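Local structure of Pdx2 protein (2ABW) at residues R36-L41 against D66-A71; K80-G85 against E211-Y216; D129-S134 against A170-E175. The protein hydrolyses glutamine to glutamate and ammonia as the glutaminase subunit of the plasmodial PLP synthase, supplying the ammonia used by Pdx1 to make vitamin B6. All blocks are in the same frame, centred on the assembly; numbering follows the deposited sequence. Where two conformers were deposited one is given.

Interaction 1: R36-L41 against D66-A71; sequences RNVHDL and DTLYNA
Val38 holds CG1 anti to its own carbonyl carbon (CG2 then lies between the backbone N and that carbonyl), and this turn aims CG1 at the methyl groups of Thr67 and Ala71. Leu68 has CG anti to the backbone N (chi1 -173°), which carries its branched end back toward 36-41. The contact is a small apolar patch between the short helix 38-42 and the long helix 63-77. Val38 CG1 lies 3.6 Å from Ala71 CB and 3.8 Å from Thr67 CG2, so one methyl touches residues a full turn apart on the opposing helix. The side chains of Val38 and Thr67 meet at about a right angle. Leu68 lies beside this, against the backbone that leads into the short helix. Its CD1 is 3.8 Å from Asn37 C and also touches Val38 CG1. Leu41 CD2 meets Ala71 CB at 3.9 Å, one turn on from Val38, and Leu41 also leans on Leu72 and Phe75 of the long helix.

Arg36, Asn37 and Asp40 bond among themselves. Asn37 is the N-cap of the short helix: its OD1 accepts from Asp40 N at 3.0 Å in a nearly straight bond (170°). Asp40 in turn uses the anti lone pair of OD2 to accept from Arg36 N at 2.8 Å. Its OD1 forms a salt bridge with Arg36 NH2 at 2.9 Å. Thr67 OG1 bonds to Glu64 O within its own helix, and its methyl faces Val38. Cohesion between the segments therefore comes from van der Waals contact between apolar groups, only partly buried, with Leu41 and Leu68 the buried members. The polar bonds hold the turn before Val38, which is consistent with their setting its position.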
loop_
_atom_site.group_PDB
_atom_site.type_symbol
_atom_site.label_atom_id
_atom_site.label_comp_id
_atom_site.label_asym_id
_atom_site.label_seq_id
_atom_site.Cartn_x
_atom_site.Cartn_y
_atom_site.Cartn_z
ATOM N N ARG A 36 -15.807 0.385 2.120
ATOM C CA ARG A 36 -16.223 -0.092 3.429
ATOM C C ARG A 36 -16.816 -1.487 3.332
ATOM O O ARG A 36 -17.094 -2.102 4.339
ATOM C CB ARG A 36 -17.316 0.863 3.904
ATOM C CG ARG A 36 -16.953 2.300 3.989
ATOM C CD ARG A 36 -18.244 3.118 3.867
ATOM N NE ARG A 36 -18.668 3.165 2.440
ATOM C CZ ARG A 36 -19.915 3.191 2.002
ATOM N NH1 ARG A 36 -20.938 3.121 2.847
ATOM N NH2 ARG A 36 -20.171 3.283 0.707
ATOM N N ASN A 37 -17.042 -1.977 2.104
ATOM C CA ASN A 37 -17.734 -3.239 1.919
ATOM C C ASN A 37 -17.486 -3.760 0.520
ATOM O O ASN A 37 -16.836 -3.086 -0.294
ATOM C CB ASN A 37 -19.213 -3.049 2.207
ATOM C CG ASN A 37 -19.839 -2.012 1.356
ATOM O OD1 ASN A 37 -19.738 -2.047 0.174
ATOM N ND2 ASN A 37 -20.583 -1.085 1.971
ATOM N N VAL A 38 -17.991 -4.945 0.215
ATOM C CA VAL A 38 -17.747 -5.597 -1.064
ATOM C C VAL A 38 -18.421 -4.874 -2.247
ATOM O O VAL A 38 -17.901 -4.913 -3.365
ATOM C CB VAL A 38 -18.129 -7.083 -1.043
ATOM C CG1 VAL A 38 -17.337 -7.866 -0.014
ATOM C CG2 VAL A 38 -19.609 -7.267 -0.765
ATOM N N HIS A 39 -19.554 -4.220 -1.999
ATOM C CA HIS A 39 -20.214 -3.413 -3.067
ATOM C C HIS A 39 -19.252 -2.284 -3.528
ATOM O O HIS A 39 -18.985 -2.111 -4.691
ATOM C CB HIS A 39 -21.487 -2.815 -2.532
ATOM C CG HIS A 39 -22.251 -2.062 -3.570
ATOM N ND1 HIS A 39 -22.444 -0.698 -3.502
ATOM C CD2 HIS A 39 -22.825 -2.466 -4.732
ATOM C CE1 HIS A 39 -23.053 -0.286 -4.596
ATOM N NE2 HIS A 39 -23.339 -1.337 -5.344
ATOM N N ASP A 40 -18.719 -1.556 -2.564
ATOM C CA ASP A 40 -17.796 -0.480 -2.847
ATOM C C ASP A 40 -16.572 -1.038 -3.616
ATOM O O ASP A 40 -16.072 -0.455 -4.576
ATOM C CB ASP A 40 -17.238 0.202 -1.607
ATOM C CG ASP A 40 -18.262 0.894 -0.734
ATOM O OD1 ASP A 40 -19.307 1.407 -1.298
ATOM O OD2 ASP A 40 -18.003 0.998 0.526
ATOM N N LEU A 41 -16.077 -2.190 -3.117
ATOM C CA LEU A 41 -14.831 -2.803 -3.717
ATOM C C LEU A 41 -15.097 -3.112 -5.137
ATOM O O LEU A 41 -14.211 -2.958 -5.948
ATOM C CB LEU A 41 -14.437 -4.036 -2.926
ATOM C CG LEU A 41 -13.195 -4.741 -3.449
ATOM C CD1 LEU A 41 -11.973 -3.755 -3.288
ATOM C CD2 LEU A 41 -12.981 -6.006 -2.695
ATOM N N ASP A 66 -15.495 -13.133 7.461
ATOM C CA ASP A 66 -14.446 -12.762 6.505
ATOM C C ASP A 66 -14.937 -12.454 5.088
ATOM O O ASP A 66 -14.176 -12.615 4.107
ATOM C CB ASP A 66 -13.390 -13.866 6.482
ATOM C CG ASP A 66 -12.171 -13.596 7.340
ATOM O OD1 ASP A 66 -12.078 -12.517 7.960
ATOM O OD2 ASP A 66 -11.234 -14.475 7.427
ATOM N N THR A 67 -16.105 -11.877 4.935
ATOM C CA THR A 67 -16.661 -11.600 3.613
ATOM C C THR A 67 -15.725 -10.643 2.868
ATOM O O THR A 67 -15.352 -10.883 1.720
ATOM C CB THR A 67 -18.112 -11.049 3.678
ATOM O OG1 THR A 67 -18.991 -12.137 4.064
ATOM C CG2 THR A 67 -18.556 -10.506 2.364
ATOM N N LEU A 68 -15.358 -9.559 3.517
ATOM C CA LEU A 68 -14.482 -8.534 2.786
ATOM C C LEU A 68 -13.090 -9.064 2.629
ATOM O O LEU A 68 -12.457 -8.832 1.588
ATOM C CB LEU A 68 -14.476 -7.183 3.512
ATOM C CG LEU A 68 -13.808 -6.035 2.876
ATOM C CD1 LEU A 68 -14.329 -5.739 1.461
ATOM C CD2 LEU A 68 -13.883 -4.742 3.790
ATOM N N TYR A 69 -12.525 -9.750 3.623
ATOM C CA TYR A 69 -11.199 -10.361 3.523
ATOM C C TYR A 69 -11.162 -11.239 2.253
ATOM O O TYR A 69 -10.294 -11.132 1.396
ATOM C CB TYR A 69 -10.904 -11.225 4.715
ATOM C CG TYR A 69 -9.631 -11.967 4.590
ATOM C CD1 TYR A 69 -8.389 -11.375 4.788
ATOM C CD2 TYR A 69 -9.635 -13.282 4.207
ATOM C CE1 TYR A 69 -7.183 -12.063 4.656
ATOM C CE2 TYR A 69 -8.413 -13.966 3.982
ATOM C CZ TYR A 69 -7.217 -13.399 4.255
ATOM O OH TYR A 69 -6.016 -14.075 4.043
ATOM N N ASN A 70 -12.143 -12.129 2.139
ATOM C CA ASN A 70 -12.129 -13.091 0.970
ATOM C C ASN A 70 -12.276 -12.300 -0.333
ATOM O O ASN A 70 -11.602 -12.630 -1.316
ATOM C CB ASN A 70 -13.222 -14.047 1.098
ATOM C CG ASN A 70 -13.040 -15.013 2.284
ATOM O OD1 ASN A 70 -11.948 -15.324 2.598
ATOM N ND2 ASN A 70 -14.115 -15.522 2.827
ATOM N N ALA A 71 -13.069 -11.226 -0.344
ATOM C CA ALA A 71 -13.209 -10.428 -1.564
ATOM C C ALA A 71 -11.904 -9.708 -1.911
ATOM O O ALA A 71 -11.533 -9.568 -3.089
ATOM C CB ALA A 71 -14.407 -9.443 -1.451
#

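Interaction 2: K80-G85 against E211-Y216; sequences KKPIWG and EKVKNY
Tyr216 lays its ring against Pro82, whose CD sits over one face of the ring. Pro82 CD is 3.8 Å from the centroid of the Tyr216 ring and 25° off the ring normal, a CH-pi contact. The nearest ring atom is Tyr216 CG, 3.5 Å from Pro82 CD. This places the proline toward the CB end of the ring. Pro82 CG continues the contact and reaches Tyr216 CB, also at 3.5 Å. Lys81 takes the other end. Its CA lies over the same face as Pro82 CD, while its side chain runs past the phenol. Lys81 CG is 3.3 Å from Tyr216 OH, and CE of the same lysine is 3.4 Å from that oxygen. The Lys81 chain is extended beyond CG, which carries the ammonium group past the phenol to Cys44 O, its hydrogen-bond partner.

The remaining contacts lie one turn earlier on the helix. Pro82 CB touches Val213 CG2 at 3.9 Å. Pro82 CG meets the backbone oxygen of Lys212, also at 3.9 Å, and Lys212 CG lies close to Pro82 CB. The amine of Lys212 leads elsewhere, to a salt bridge with Glu186 and a hydrogen bond to Asn188 O. The proline is thus seated between Val213 and Tyr216. The ring carbons CB, CG and CD make its contacts with the helix, and the lysines add their aliphatic parts.

Lys81 and Pro82 follow helix 63-77 and lead into strand 83-86, the central-sheet strand that runs toward Cys87, the probable nucleophile. Pro82 and Trp84 make backbone bonds to Leu47 of strand 46-49, Ile83 bonds to Leu191 of strand 190-193, and the C-terminal helix 204-219 packs across the entry to this strand.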
loop_
_atom_site.group_PDB
_atom_site.type_symbol
_atom_site.label_atom_id
_atom_site.label_comp_id
_atom_site.label_asym_id
_atom_site.label_seq_id
_atom_site.Cartn_x
_atom_site.Cartn_y
_atom_site.Cartn_z
ATOM N N LYS A 80 -6.401 -9.644 -10.073
ATOM C CA LYS A 80 -5.118 -8.965 -10.257
ATOM C C LYS A 80 -5.268 -7.434 -10.426
ATOM O O LYS A 80 -4.529 -6.774 -11.225
ATOM C CB LYS A 80 -4.389 -9.542 -11.429
ATOM C CG LYS A 80 -4.239 -11.010 -11.491
ATOM C CD LYS A 80 -3.321 -11.499 -10.496
ATOM C CE LYS A 80 -2.981 -12.946 -10.811
ATOM N NZ LYS A 80 -2.415 -13.708 -9.677
ATOM N N LYS A 81 -6.241 -6.871 -9.713
ATOM C CA LYS A 81 -6.439 -5.446 -9.792
ATOM C C LYS A 81 -5.365 -4.745 -8.948
ATOM O O LYS A 81 -4.896 -5.256 -7.962
ATOM C CB LYS A 81 -7.800 -5.061 -9.343
ATOM C CG LYS A 81 -8.833 -5.511 -10.374
ATOM C CD LYS A 81 -10.108 -4.662 -10.075
ATOM C CE LYS A 81 -11.221 -5.047 -10.789
ATOM N NZ LYS A 81 -12.376 -4.260 -10.427
ATOM N N PRO A 82 -4.920 -3.560 -9.415
ATOM C CA PRO A 82 -3.868 -2.867 -8.669
ATOM C C PRO A 82 -4.239 -2.563 -7.216
ATOM O O PRO A 82 -5.354 -2.052 -6.969
ATOM C CB PRO A 82 -3.637 -1.583 -9.485
ATOM C CG PRO A 82 -4.003 -1.971 -10.860
ATOM C CD PRO A 82 -5.220 -2.892 -10.685
ATOM N N ILE A 83 -3.267 -2.750 -6.322
ATOM C CA ILE A 83 -3.455 -2.468 -4.908
ATOM C C ILE A 83 -2.207 -1.843 -4.361
ATOM O O ILE A 83 -1.136 -2.251 -4.720
ATOM C CB ILE A 83 -3.886 -3.740 -4.151
ATOM C CG1 ILE A 83 -4.342 -3.392 -2.725
ATOM C CG2 ILE A 83 -2.842 -4.822 -4.270
ATOM C CD1 ILE A 83 -5.143 -4.471 -2.051
ATOM N N TRP A 84 -2.400 -0.874 -3.522
ATOM C CA TRP A 84 -1.307 -0.131 -2.847
ATOM C C TRP A 84 -1.538 -0.284 -1.369
ATOM O O TRP A 84 -2.485 0.278 -0.798
ATOM C CB TRP A 84 -1.355 1.337 -3.234
ATOM C CG TRP A 84 -0.257 2.160 -2.642
ATOM C CD1 TRP A 84 0.891 1.690 -1.994
ATOM C CD2 TRP A 84 -0.152 3.561 -2.696
ATOM N NE1 TRP A 84 1.666 2.754 -1.582
ATOM C CE2 TRP A 84 1.046 3.919 -2.026
ATOM C CE3 TRP A 84 -0.953 4.573 -3.249
ATOM C CZ2 TRP A 84 1.455 5.227 -1.919
ATOM C CZ3 TRP A 84 -0.567 5.861 -3.065
ATOM C CH2 TRP A 84 0.637 6.185 -2.460
ATOM N N GLY A 85 -0.660 -1.020 -0.711
ATOM C CA GLY A 85 -0.663 -1.077 0.735
ATOM C C GLY A 85 0.372 -0.160 1.301
ATOM O O GLY A 85 1.530 -0.273 0.950
ATOM N N GLU A 211 -1.244 5.919 -12.443
ATOM C CA GLU A 211 -0.813 5.440 -13.739
ATOM C C GLU A 211 -0.856 3.907 -13.777
ATOM O O GLU A 211 -1.259 3.357 -14.812
ATOM C CB GLU A 211 0.567 5.978 -14.018
ATOM C CG GLU A 211 0.586 7.420 -14.371
ATOM C CD GLU A 211 -0.013 7.747 -15.716
ATOM O OE1 GLU A 211 -0.013 6.887 -16.604
ATOM O OE2 GLU A 211 -0.466 8.869 -15.946
ATOM N N LYS A 212 -0.575 3.252 -12.647
ATOM C CA LYS A 212 -0.666 1.786 -12.567
ATOM C C LYS A 212 -2.072 1.315 -12.836
ATOM O O LYS A 212 -2.376 0.365 -13.565
ATOM C CB LYS A 212 -0.205 1.306 -11.218
ATOM C CG LYS A 212 -0.012 -0.157 -11.089
ATOM C CD LYS A 212 0.662 -0.482 -9.750
ATOM C CE LYS A 212 0.763 -2.030 -9.474
ATOM N NZ LYS A 212 1.848 -2.505 -10.365
ATOM N N VAL A 213 -3.019 1.987 -12.190
ATOM C CA VAL A 213 -4.470 1.672 -12.352
ATOM C C VAL A 213 -4.900 1.960 -13.783
ATOM O O VAL A 213 -5.638 1.176 -14.396
ATOM C CB VAL A 213 -5.326 2.441 -11.319
ATOM C CG1 VAL A 213 -6.824 2.130 -11.556
ATOM C CG2 VAL A 213 -4.946 2.111 -9.896
ATOM N N LYS A 214 -4.486 3.136 -14.316
ATOM C CA LYS A 214 -4.810 3.468 -15.718
ATOM C C LYS A 214 -4.305 2.436 -16.679
ATOM O O LYS A 214 -5.100 2.018 -17.555
ATOM C CB LYS A 214 -4.188 4.845 -16.021
ATOM C CG LYS A 214 -4.539 5.314 -17.432
ATOM C CD LYS A 214 -3.542 6.340 -17.893
ATOM C CE LYS A 214 -2.309 5.645 -18.499
ATOM N NZ LYS A 214 -1.275 6.566 -18.954
ATOM N N ASN A 215 -3.100 1.956 -16.490
ATOM C CA ASN A 215 -2.500 0.977 -17.440
ATOM C C ASN A 215 -3.246 -0.354 -17.308
ATOM O O ASN A 215 -3.558 -1.044 -18.278
ATOM C CB ASN A 215 -1.054 0.743 -17.118
ATOM C CG ASN A 215 -0.146 1.957 -17.458
ATOM O OD1 ASN A 215 -0.490 2.738 -18.245
ATOM N ND2 ASN A 215 1.053 1.955 -16.920
ATOM N N TYR A 216 -3.582 -0.716 -16.069
ATOM C CA TYR A 216 -4.466 -1.876 -15.852
ATOM C C TYR A 216 -5.760 -1.801 -16.627
ATOM O O TYR A 216 -6.132 -2.747 -17.344
ATOM C CB TYR A 216 -4.722 -2.132 -14.326
ATOM C CG TYR A 216 -5.947 -2.995 -14.099
ATOM C CD1 TYR A 216 -5.853 -4.322 -14.165
ATOM C CD2 TYR A 216 -7.191 -2.433 -13.831
ATOM C CE1 TYR A 216 -7.003 -5.104 -13.993
ATOM C CE2 TYR A 216 -8.315 -3.189 -13.690
ATOM C CZ TYR A 216 -8.210 -4.543 -13.768
ATOM O OH TYR A 216 -9.357 -5.279 -13.632
#

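Interaction 3: D129-S134 against A170-E175; sequences DSFICS and ATFSHE
Phe131 and His174 form a face-to-face aromatic stack. Their ring centroids are 4.0 Å apart and their planes are inclined by 16°. His174 CE1 lies over one face of the phenyl ring, displaced toward its rim, and is 3.7 Å from Phe131 CG. The histidine gets there with CG anti to its backbone N, which reaches the imidazole out across the strand crossing. A second aromatic pair is oblique. The side chains of Phe131 and Phe172 come from opposite directions, and their ring planes meet at 54°. Phe131 CE1 meets Phe172 CE2 at 3.6 Å. Phe131 thus has His174 over a face, and Phe172 CE2 near its plane at the edge, in a pair that is neither stack nor T-shape. The three rings make an aromatic cluster.

The cluster sits where strands 130-137 and 167-174 splay apart. They are antiparallel neighbours in the large mixed sheet of this class I glutaminase fold, but the segments here make an angle of 118°. At this end the strands meet through side chains. Phe131 and Cys133 keep backbone bonds to strand 149-153 on the other side.

A sulfur-aromatic contact adjoins the cluster. Cys133 SG stands over a face of Phe172, 3.7 Å from the ring centroid. Cys133 CB adds to it, touching Phe172 CD2.

The backbone contributes too: Ser134 O approaches Phe172 CB at 3.3 Å. Phe172 also packs on Ile181 and Ala183 of strand 180-187.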
loop_
_atom_site.group_PDB
_atom_site.type_symbol
_atom_site.label_atom_id
_atom_site.label_comp_id
_atom_site.label_asym_id
_atom_site.label_seq_id
_atom_site.Cartn_x
_atom_site.Cartn_y
_atom_site.Cartn_z
ATOM N N ASP A 129 12.091 7.282 15.961
ATOM C CA ASP A 129 11.191 6.563 15.068
ATOM C C ASP A 129 10.272 7.409 14.117
ATOM O O ASP A 129 9.367 6.878 13.495
ATOM C CB ASP A 129 10.453 5.392 15.795
ATOM C CG ASP A 129 9.411 5.855 16.835
ATOM O OD1 ASP A 129 9.414 7.058 17.209
ATOM O OD2 ASP A 129 8.604 4.990 17.309
ATOM N N SER A 130 10.546 8.703 14.016
ATOM C CA SER A 130 10.026 9.556 12.948
ATOM C C SER A 130 11.118 10.358 12.276
ATOM O O SER A 130 11.959 10.980 12.941
ATOM C CB SER A 130 8.962 10.532 13.465
ATOM O OG SER A 130 9.537 11.759 13.865
ATOM N N PHE A 131 11.106 10.393 10.957
ATOM C CA PHE A 131 12.076 11.108 10.209
ATOM C C PHE A 131 11.625 11.238 8.759
ATOM O O PHE A 131 10.769 10.483 8.335
ATOM C CB PHE A 131 13.444 10.399 10.295
ATOM C CG PHE A 131 13.440 8.989 9.783
ATOM C CD1 PHE A 131 13.681 8.725 8.473
ATOM C CD2 PHE A 131 13.282 7.925 10.665
ATOM C CE1 PHE A 131 13.661 7.382 7.982
ATOM C CE2 PHE A 131 13.260 6.603 10.207
ATOM C CZ PHE A 131 13.488 6.334 8.870
ATOM N N ILE A 132 12.172 12.229 8.101
ATOM C CA ILE A 132 12.051 12.385 6.654
ATOM C C ILE A 132 13.366 11.904 6.004
ATOM O O ILE A 132 14.483 12.353 6.409
ATOM C CB ILE A 132 11.751 13.782 6.264
ATOM C CG1 ILE A 132 10.325 14.148 6.754
ATOM C CG2 ILE A 132 11.842 13.903 4.760
ATOM C CD1 ILE A 132 9.975 15.638 6.657
ATOM N N CYS A 133 13.248 10.964 5.076
ATOM C CA CYS A 133 14.361 10.468 4.338
ATOM C C CYS A 133 14.284 10.876 2.865
ATOM O O CYS A 133 13.246 11.146 2.309
ATOM C CB CYS A 133 14.479 8.955 4.512
ATOM S SG CYS A 133 13.158 8.070 3.878
ATOM N N SER A 134 15.459 10.958 2.245
ATOM C CA SER A 134 15.591 11.098 0.827
ATOM C C SER A 134 15.479 9.714 0.191
ATOM O O SER A 134 16.144 8.750 0.639
ATOM C CB SER A 134 16.982 11.641 0.479
ATOM O OG SER A 134 16.969 12.150 -0.842
ATOM N N ALA A 170 12.142 1.702 -4.178
ATOM C CA ALA A 170 12.816 2.815 -3.540
ATOM C C ALA A 170 13.518 2.356 -2.276
ATOM O O ALA A 170 12.993 1.489 -1.547
ATOM C CB ALA A 170 11.819 3.900 -3.162
ATOM N N THR A 171 14.705 2.911 -2.023
ATOM C CA THR A 171 15.513 2.644 -0.857
ATOM C C THR A 171 15.979 3.982 -0.300
ATOM O O THR A 171 15.823 5.034 -0.904
ATOM C CB THR A 171 16.722 1.807 -1.174
ATOM O OG1 THR A 171 17.602 2.540 -2.067
ATOM C CG2 THR A 171 16.299 0.514 -1.791
ATOM N N PHE A 172 16.451 3.933 0.955
ATOM C CA PHE A 172 17.045 5.110 1.570
ATOM C C PHE A 172 18.108 4.746 2.520
ATOM O O PHE A 172 18.199 3.606 2.931
ATOM C CB PHE A 172 16.006 5.959 2.303
ATOM C CG PHE A 172 15.359 5.279 3.522
ATOM C CD1 PHE A 172 14.183 4.553 3.362
ATOM C CD2 PHE A 172 15.819 5.498 4.768
ATOM C CE1 PHE A 172 13.598 3.976 4.444
ATOM C CE2 PHE A 172 15.214 4.950 5.849
ATOM C CZ PHE A 172 14.117 4.209 5.684
ATOM N N SER A 173 18.939 5.711 2.861
ATOM C CA SER A 173 19.947 5.479 3.867
ATOM C C SER A 173 19.657 6.374 5.020
ATOM O O SER A 173 19.237 7.508 4.826
ATOM C CB SER A 173 21.330 5.788 3.272
ATOM O OG SER A 173 21.622 4.697 2.392
ATOM N N HIS A 174 19.905 5.874 6.218
ATOM C CA HIS A 174 19.611 6.650 7.420
ATOM C C HIS A 174 20.738 6.363 8.349
ATOM O O HIS A 174 21.176 5.213 8.491
ATOM C CB HIS A 174 18.252 6.237 8.019
ATOM C CG HIS A 174 17.782 7.101 9.159
ATOM N ND1 HIS A 174 17.500 8.445 9.022
ATOM C CD2 HIS A 174 17.473 6.783 10.440
ATOM C CE1 HIS A 174 17.090 8.927 10.187
ATOM N NE2 HIS A 174 17.065 7.937 11.066
ATOM N N GLU A 175 21.223 7.411 8.978
ATOM C CA GLU A 175 22.379 7.244 9.849
ATOM C C GLU A 175 22.084 6.326 11.025
ATOM O O GLU A 175 23.001 5.915 11.705
ATOM C CB GLU A 175 23.009 8.580 10.175
ATOM C CG GLU A 175 23.980 8.900 9.061
ATOM C CD GLU A 175 24.247 10.357 8.881
ATOM O OE1 GLU A 175 23.922 11.150 9.804
ATOM O OE2 GLU A 175 24.813 10.698 7.805
#

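All three contacts lie in one glutaminase chain. Interaction 1 closes first along the chain. Interaction 2 then opens just after helix 63-77, and interaction 3 falls wholly between its two segments. The centres of interactions 1 and 2 are about 18 Å apart, those of 2 and 3 about 26 Å, and those of 1 and 3 about 34 Å. Interactions 2 and 3 reach the same large sheet, through strand 83-86 and through strands 130-137 and 167-174. Interaction 1 joins two helices. The two contacts that involve helices lie across the chain's centre from the strand pair. One strand of the shared sheet, 83-86, leads to Cys87.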